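PDB 3W0K: bifunctional endomannanase/endoglucanase from Caldanaerobius polysaccharolyticus, which probably hydrolyses internal beta-linkages in mannan and cellulose-type glucan chains, as a barrel-fold member of glycoside hydrolase family 5. Local coordinates for residues L83-P87 with G88-N92; R98-L101 with W102-K105. One frame throughout, in Å; residues are numbered along the deposited sequence.

From the N terminus the chain runs up strand 78-83, the third of the eight in the barrel, into the long loop that leads to helix 105-121. Contact 1 (83-87 with 88-92) is the first fold of that loop, a tight reversal whose open end, at H84 and N92, meets the bound TRS. Contact 2 (98-101 with 102-105) comes later, as the turn that delivers the chain to the helix. The two follow in series, neither enclosing the other, yet their centres are only about 11 Å apart. G88 O and L101 N, at 2.9 Å, probably share a hydrogen bond, and the rings of Y89 and W102 meet edge-to-face, so the loop is tied back on itself.

Contact 1: L83-P87 with G88-N92; sequences LHRAP and GYCIN. With TRS (2-amino-2-hydroxymethyl-propane-1,3-diol), chain C.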
ATOM      1  N   LEU A  83       0.347   4.604   7.836  1.00  8.26           N
ATOM      2  CA  LEU A  83       1.237   5.742   8.031  1.00  8.73           C
ATOM      3  C   LEU A  83       2.267   5.586   6.913  1.00  7.32           C
ATOM      4  O   LEU A  83       3.082   4.658   6.935  1.00  9.08           O
ATOM      5  CB  LEU A  83       1.933   5.717   9.398  1.00 10.61           C
ATOM      6  CG  LEU A  83       1.115   6.123  10.627  1.00 11.32           C
ATOM      7  CD1 LEU A  83       2.046   6.241  11.831  1.00 10.80           C
ATOM      8  CD2 LEU A  83       0.418   7.453  10.382  1.00 14.35           C
ATOM      9  N   HIS A  84       2.151   6.422   5.883  1.00  8.23           N
ATOM     10  CA  HIS A  84       3.069   6.374   4.748  1.00  8.49           C
ATOM     11  C   HIS A  84       4.364   7.071   5.134  1.00  9.09           C
ATOM     12  O   HIS A  84       5.462   6.582   4.838  1.00  9.29           O
ATOM     13  CB  HIS A  84       2.448   7.025   3.519  1.00 10.10           C
ATOM     14  CG  HIS A  84       3.211   6.753   2.265  1.00 10.35           C
ATOM     15  ND1 HIS A  84       4.190   7.601   1.795  1.00 12.88           N
ATOM     16  CD2 HIS A  84       3.184   5.700   1.416  1.00 12.66           C
ATOM     17  CE1 HIS A  84       4.737   7.078   0.712  1.00 11.42           C
ATOM     18  NE2 HIS A  84       4.144   5.925   0.462  1.00 12.32           N
ATOM     19  N   ARG A  85       4.221   8.272   5.682  1.00  9.06           N
ATOM     20  CA  ARG A  85       5.355   9.005   6.221  1.00  8.85           C
ATOM     21  C   ARG A  85       5.011   8.942   7.701  1.00  9.03           C
ATOM     22  O   ARG A  85       3.953   9.419   8.128  1.00  8.95           O
ATOM     23  CB  ARG A  85       5.436  10.462   5.750  1.00  9.70           C
ATOM     24  CG  ARG A  85       6.587  11.218   6.442  1.00  9.20           C
ATOM     25  CD  ARG A  85       6.842  12.601   5.859  1.00  9.97           C
ATOM     26  NE  ARG A  85       7.388  12.535   4.506  1.00  9.67           N
ATOM     27  CZ  ARG A  85       8.674  12.379   4.207  1.00 10.51           C
ATOM     28  NH1 ARG A  85       9.590  12.267   5.165  1.00 10.74           N
ATOM     29  NH2 ARG A  85       9.047  12.324   2.932  1.00 11.00           N
ATOM     30  N   ALA A  86       5.840   8.217   8.439  1.00  9.16           N
ATOM     31  CA  ALA A  86       5.670   8.028   9.873  1.00  7.94           C
ATOM     32  C   ALA A  86       6.807   8.736  10.589  1.00  8.49           C
ATOM     33  O   ALA A  86       7.779   9.145   9.955  1.00  8.93           O
ATOM     34  CB  ALA A  86       5.711   6.530  10.195  1.00 10.06           C
ATOM     35  N   PRO A  87       6.679   8.947  11.910  1.00  8.80           N
ATOM     36  CA  PRO A  87       7.761   9.614  12.639  1.00  8.79           C
ATOM     37  C   PRO A  87       9.085   8.893  12.391  1.00  8.70           C
ATOM     38  O   PRO A  87       9.243   7.716  12.737  1.00  9.26           O
ATOM     39  CB  PRO A  87       7.322   9.466  14.092  1.00  8.41           C
ATOM     40  CG  PRO A  87       5.841   9.613  13.988  1.00  9.23           C
ATOM     41  CD  PRO A  87       5.496   8.766  12.776  1.00  9.88           C
ATOM     42  N   GLY A  88      10.008   9.587  11.732  1.00  8.29           N
ATOM     43  CA  GLY A  88      11.309   9.011  11.447  1.00  8.55           C
ATOM     44  C   GLY A  88      11.442   8.154  10.201  1.00  9.04           C
ATOM     45  O   GLY A  88      12.479   7.517  10.019  1.00  8.00           O
ATOM     46  N   TYR A  89      10.416   8.105   9.352  1.00  9.11           N
ATOM     47  CA  TYR A  89      10.524   7.304   8.131  1.00  8.65           C
ATOM     48  C   TYR A  89       9.486   7.476   7.037  1.00  8.77           C
ATOM     49  O   TYR A  89       8.291   7.552   7.291  1.00  8.79           O
ATOM     50  CB  TYR A  89      10.575   5.797   8.443  1.00  9.51           C
ATOM     51  CG  TYR A  89      10.778   4.942   7.198  1.00  9.53           C
ATOM     52  CD1 TYR A  89      11.995   4.958   6.521  1.00  8.61           C
ATOM     53  CD2 TYR A  89       9.744   4.163   6.672  1.00  7.70           C
ATOM     54  CE1 TYR A  89      12.183   4.225   5.352  1.00  8.71           C
ATOM     55  CE2 TYR A  89       9.922   3.424   5.496  1.00  8.35           C
ATOM     56  CZ  TYR A  89      11.147   3.461   4.846  1.00  9.08           C
ATOM     57  OH  TYR A  89      11.359   2.729   3.697  1.00 10.01           O
ATOM     58  N   CYS A  90       9.986   7.482   5.806  1.00  9.15           N
ATOM     59  CA  CYS A  90       9.169   7.494   4.596  1.00  8.44           C
ATOM     60  C   CYS A  90      10.100   6.938   3.532  1.00  8.30           C
ATOM     61  O   CYS A  90      11.270   7.320   3.469  1.00  8.60           O
ATOM     62  CB  CYS A  90       8.672   8.883   4.188  1.00  8.53           C
ATOM     63  SG  CYS A  90       7.536   8.794   2.745  1.00  9.11           S
ATOM     64  N   ILE A  91       9.606   6.002   2.728  1.00  8.98           N
ATOM     65  CA  ILE A  91      10.442   5.418   1.687  1.00 10.79           C
ATOM     66  C   ILE A  91      10.843   6.484   0.665  1.00 10.69           C
ATOM     67  O   ILE A  91      11.899   6.390   0.039  1.00 12.62           O
ATOM     68  CB  ILE A  91       9.762   4.205   1.022  1.00 11.45           C
ATOM     69  CG1 ILE A  91      10.769   3.473   0.126  1.00 12.23           C
ATOM     70  CG2 ILE A  91       8.530   4.643   0.244  1.00 13.91           C
ATOM     71  CD1 ILE A  91      10.387   2.044  -0.189  1.00 15.28           C
ATOM     72  N   ASN A  92      10.011   7.517   0.540  1.00 10.85           N
ATOM     73  CA  ASN A  92      10.285   8.627  -0.366  1.00 11.60           C
ATOM     74  C   ASN A  92      10.808   9.790   0.465  1.00 11.12           C
ATOM     75  O   ASN A  92      10.196  10.164   1.469  1.00 10.88           O
ATOM     76  CB  ASN A  92       9.009   9.065  -1.085  1.00 13.45           C
ATOM     77  CG  ASN A  92       8.376   7.947  -1.882  1.00 16.70           C
ATOM     78  OD1 ASN A  92       9.025   7.321  -2.719  1.00 18.66           O
ATOM     79  ND2 ASN A  92       7.100   7.694  -1.629  1.00 19.31           N
TER
HETATM   80  C   TRS C 401       4.616   4.153  -3.452  1.00 18.33           C
HETATM   81  C1  TRS C 401       5.772   5.128  -3.116  1.00 20.02           C
HETATM   82  C2  TRS C 401       3.501   4.518  -2.498  1.00 15.96           C
HETATM   83  C3  TRS C 401       3.917   4.331  -4.810  1.00 19.96           C
HETATM   84  N   TRS C 401       5.087   2.767  -3.285  1.00 15.87           N
HETATM   85  O1  TRS C 401       6.053   5.081  -1.639  1.00 23.87           O
HETATM   86  O2  TRS C 401       3.720   3.767  -1.208  1.00 13.24           O
HETATM   87  O3  TRS C 401       4.845   3.961  -5.952  1.00 23.20           O
HETATM   88  O   HOH W   1       7.051   4.722   3.538  1.00  7.76           O
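The R85 guanidinium lies flat on C90, whose CB sits over the centre of one face, 3.5 Å from R85 CZ. The H84 imidazole is met at its edge and near its plane by N92 ND2, 3.4 Å from H84 CE1, while water 1 lies over one face and C90 SG approaches obliquely. The Y89 ring has I91 N over one face, offset toward the rim. These groups flank a type II beta turn from A86 to Y89 at the C-terminal end of the third strand of the (beta/alpha)8 barrel. A86 N donates to Y89 O at 2.8 Å and Y89 N to A86 O at 2.9 Å, closing an antiparallel hydrogen-bonded pair. G88 has the backbone angles that call for glycine; a CB would clash with P87 O. R85 continues past C90 to a salt bridge with E97 and a hydrogen bond to R93 O, its chain bending at chi3 (-69°). Replacing R85 by a methionine would probably leave E97 without its charged mate and C90 without its flat cover. On the strand side of the turn, the NE2 edge of H84 meets a bound TRS, probably from the crystallisation liquor, which E137 and E258 also hold; its place at this end of the barrel is consistent with the substrate cleft of the family. H84 NE2 donates to TRS O2 at 2.8 Å and makes with TRS O1, at 3.0 Å, a hydrogen bond in which either partner could be the donor; a weak one runs from N92 ND2 to TRS O1. Water 1 bridges the backbone, donating to H84 O and accepting from I91 N.

Contact 2: R98-L101 with W102-K105; sequences RDNL and WLDK
N100 holds its CG anti to the backbone N (chi1 173°), beside its own carbonyl carbon, which swings OD1 round to the backbone of W102; D104 has CG anti to the carbonyl carbon (chi1 -58°), and its carboxylate comes back over the N100 backbone. W102 N donates to N100 OD1 at 3.1 Å, from well above the plane of the amide. The amide and the indole are turned 72° apart, and N100 OD1 also lies 3.2 Å from W102 CD1, while N100 ND2 rests against L103 CG, the two side chains crossing at a slant, and donates a hydrogen bond to Y144 O. Such a side-chain bond two residues ahead makes an Asx turn, here combined with a type I beta turn, N100 to L103, that leads into helix 105-121. N100 O takes two donors, L103 N at 3.1 Å and D104 N at 2.8 Å. D104 returns the grip, since its OD2 accepts from N100 N at 2.8 Å, so two bonds in opposite senses clasp these residues. D104 stands at the N-cap position, but its side chain makes no capping bond. Its OD2 lies 4.4 Å from D99 OD1, a like-charge approach probably eased by R106, which forms a salt bridge with D99 and a long, weak ion pair with D104. D99 is gripped side-on by R98 through NE and NH2, one to each oxygen, and is also bonded to Y54. On the buried side, L101 CD2 lies over one face of the W102 indole, 4.2 Å from W102 CH2 and offset toward the rim.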
ATOM      1  N   ARG A  98      13.785  14.148  10.585  1.00  9.74           N
ATOM      2  CA  ARG A  98      14.833  14.544  11.521  1.00 10.22           C
ATOM      3  C   ARG A  98      15.436  13.279  12.128  1.00 10.32           C
ATOM      4  O   ARG A  98      16.656  13.125  12.202  1.00 10.61           O
ATOM      5  CB  ARG A  98      14.244  15.398  12.648  1.00 10.86           C
ATOM      6  CG  ARG A  98      15.263  15.858  13.683  1.00 11.65           C
ATOM      7  CD  ARG A  98      14.589  16.447  14.917  1.00 11.39           C
ATOM      8  NE  ARG A  98      13.894  15.420  15.692  1.00 11.78           N
ATOM      9  CZ  ARG A  98      13.093  15.660  16.726  1.00 12.10           C
ATOM     10  NH1 ARG A  98      12.868  16.906  17.127  1.00 13.88           N
ATOM     11  NH2 ARG A  98      12.523  14.648  17.365  1.00 12.81           N
ATOM     12  N   ASP A  99      14.558  12.361  12.517  1.00 10.05           N
ATOM     13  CA  ASP A  99      14.943  11.109  13.158  1.00  8.95           C
ATOM     14  C   ASP A  99      14.911   9.898  12.238  1.00  9.38           C
ATOM     15  O   ASP A  99      14.435   9.973  11.105  1.00  9.67           O
ATOM     16  CB  ASP A  99      13.997  10.823  14.327  1.00  9.39           C
ATOM     17  CG  ASP A  99      13.876  11.987  15.285  1.00 10.65           C
ATOM     18  OD1 ASP A  99      14.862  12.732  15.450  1.00 11.60           O
ATOM     19  OD2 ASP A  99      12.792  12.145  15.883  1.00 10.19           O
ATOM     20  N   ASN A 100      15.413   8.782  12.763  1.00  8.55           N
ATOM     21  CA  ASN A 100      15.425   7.504  12.063  1.00  8.33           C
ATOM     22  C   ASN A 100      14.618   6.522  12.907  1.00  7.79           C
ATOM     23  O   ASN A 100      15.079   6.046  13.946  1.00  8.78           O
ATOM     24  CB  ASN A 100      16.850   6.973  11.888  1.00  8.34           C
ATOM     25  CG  ASN A 100      16.876   5.570  11.303  1.00  9.51           C
ATOM     26  OD1 ASN A 100      15.864   5.075  10.801  1.00  9.16           O
ATOM     27  ND2 ASN A 100      18.024   4.911  11.391  1.00 10.12           N
ATOM     28  N   LEU A 101      13.421   6.207  12.428  1.00  8.25           N
ATOM     29  CA  LEU A 101      12.509   5.300  13.111  1.00  7.93           C
ATOM     30  C   LEU A 101      13.106   3.945  13.478  1.00  8.38           C
ATOM     31  O   LEU A 101      12.774   3.374  14.512  1.00  9.35           O
ATOM     32  CB  LEU A 101      11.276   5.068  12.231  1.00  8.71           C
ATOM     33  CG  LEU A 101      10.208   4.102  12.751  1.00  9.79           C
ATOM     34  CD1 LEU A 101       9.652   4.625  14.074  1.00  8.61           C
ATOM     35  CD2 LEU A 101       9.085   3.959  11.733  1.00 10.06           C
ATOM     36  N   TRP A 102      14.013   3.449  12.648  1.00  9.04           N
ATOM     37  CA  TRP A 102      14.582   2.133  12.885  1.00  9.77           C
ATOM     38  C   TRP A 102      15.551   2.012  14.042  1.00 10.31           C
ATOM     39  O   TRP A 102      15.756   0.916  14.548  1.00 11.40           O
ATOM     40  CB  TRP A 102      15.178   1.585  11.585  1.00 10.41           C
ATOM     41  CG  TRP A 102      14.204   1.754  10.468  1.00  9.73           C
ATOM     42  CD1 TRP A 102      14.324   2.588   9.395  1.00  9.84           C
ATOM     43  CD2 TRP A 102      12.885   1.195  10.395  1.00  9.72           C
ATOM     44  NE1 TRP A 102      13.158   2.602   8.672  1.00 11.24           N
ATOM     45  CE2 TRP A 102      12.257   1.755   9.261  1.00 10.73           C
ATOM     46  CE3 TRP A 102      12.172   0.283  11.183  1.00  9.78           C
ATOM     47  CZ2 TRP A 102      10.945   1.435   8.895  1.00 11.35           C
ATOM     48  CZ3 TRP A 102      10.865  -0.035  10.819  1.00 11.44           C
ATOM     49  CH2 TRP A 102      10.267   0.540   9.686  1.00 11.69           C
ATOM     50  N   LEU A 103      16.075   3.142  14.516  1.00  9.38           N
ATOM     51  CA  LEU A 103      17.036   3.124  15.616  1.00  9.11           C
ATOM     52  C   LEU A 103      16.776   4.107  16.749  1.00  9.85           C
ATOM     53  O   LEU A 103      17.199   3.867  17.879  1.00 12.05           O
ATOM     54  CB  LEU A 103      18.445   3.392  15.086  1.00 10.03           C
ATOM     55  CG  LEU A 103      19.051   2.397  14.100  1.00  9.78           C
ATOM     56  CD1 LEU A 103      20.409   2.910  13.671  1.00 11.82           C
ATOM     57  CD2 LEU A 103      19.170   1.019  14.744  1.00 12.57           C
ATOM     58  N   ASP A 104      16.120   5.223  16.447  1.00  9.97           N
ATOM     59  CA  ASP A 104      15.881   6.256  17.455  1.00  9.00           C
ATOM     60  C   ASP A 104      14.689   6.032  18.367  1.00  9.52           C
ATOM     61  O   ASP A 104      13.541   5.999  17.914  1.00  9.25           O
ATOM     62  CB  ASP A 104      15.759   7.631  16.791  1.00  9.38           C
ATOM     63  CG  ASP A 104      16.992   8.007  15.992  1.00 10.04           C
ATOM     64  OD1 ASP A 104      18.076   7.435  16.239  1.00 11.50           O
ATOM     65  OD2 ASP A 104      16.876   8.886  15.119  1.00  9.65           O
ATOM     66  N   LYS A 105      14.967   5.966  19.667  1.00 10.27           N
ATOM     67  CA  LYS A 105      13.928   5.764  20.671  1.00 10.87           C
ATOM     68  C   LYS A 105      12.867   6.862  20.612  1.00 10.68           C
ATOM     69  O   LYS A 105      11.676   6.574  20.723  1.00 12.37           O
ATOM     70  CB  LYS A 105      14.546   5.718  22.072  1.00 12.85           C
ATOM     71  CG  LYS A 105      13.537   5.523  23.202  1.00 16.78           C
ATOM     72  CD  LYS A 105      14.223   5.600  24.560  1.00 22.15           C
ATOM     73  CE  LYS A 105      13.237   5.421  25.708  1.00 23.59           C
ATOM     74  NZ  LYS A 105      12.265   6.545  25.823  1.00 27.23           N
TER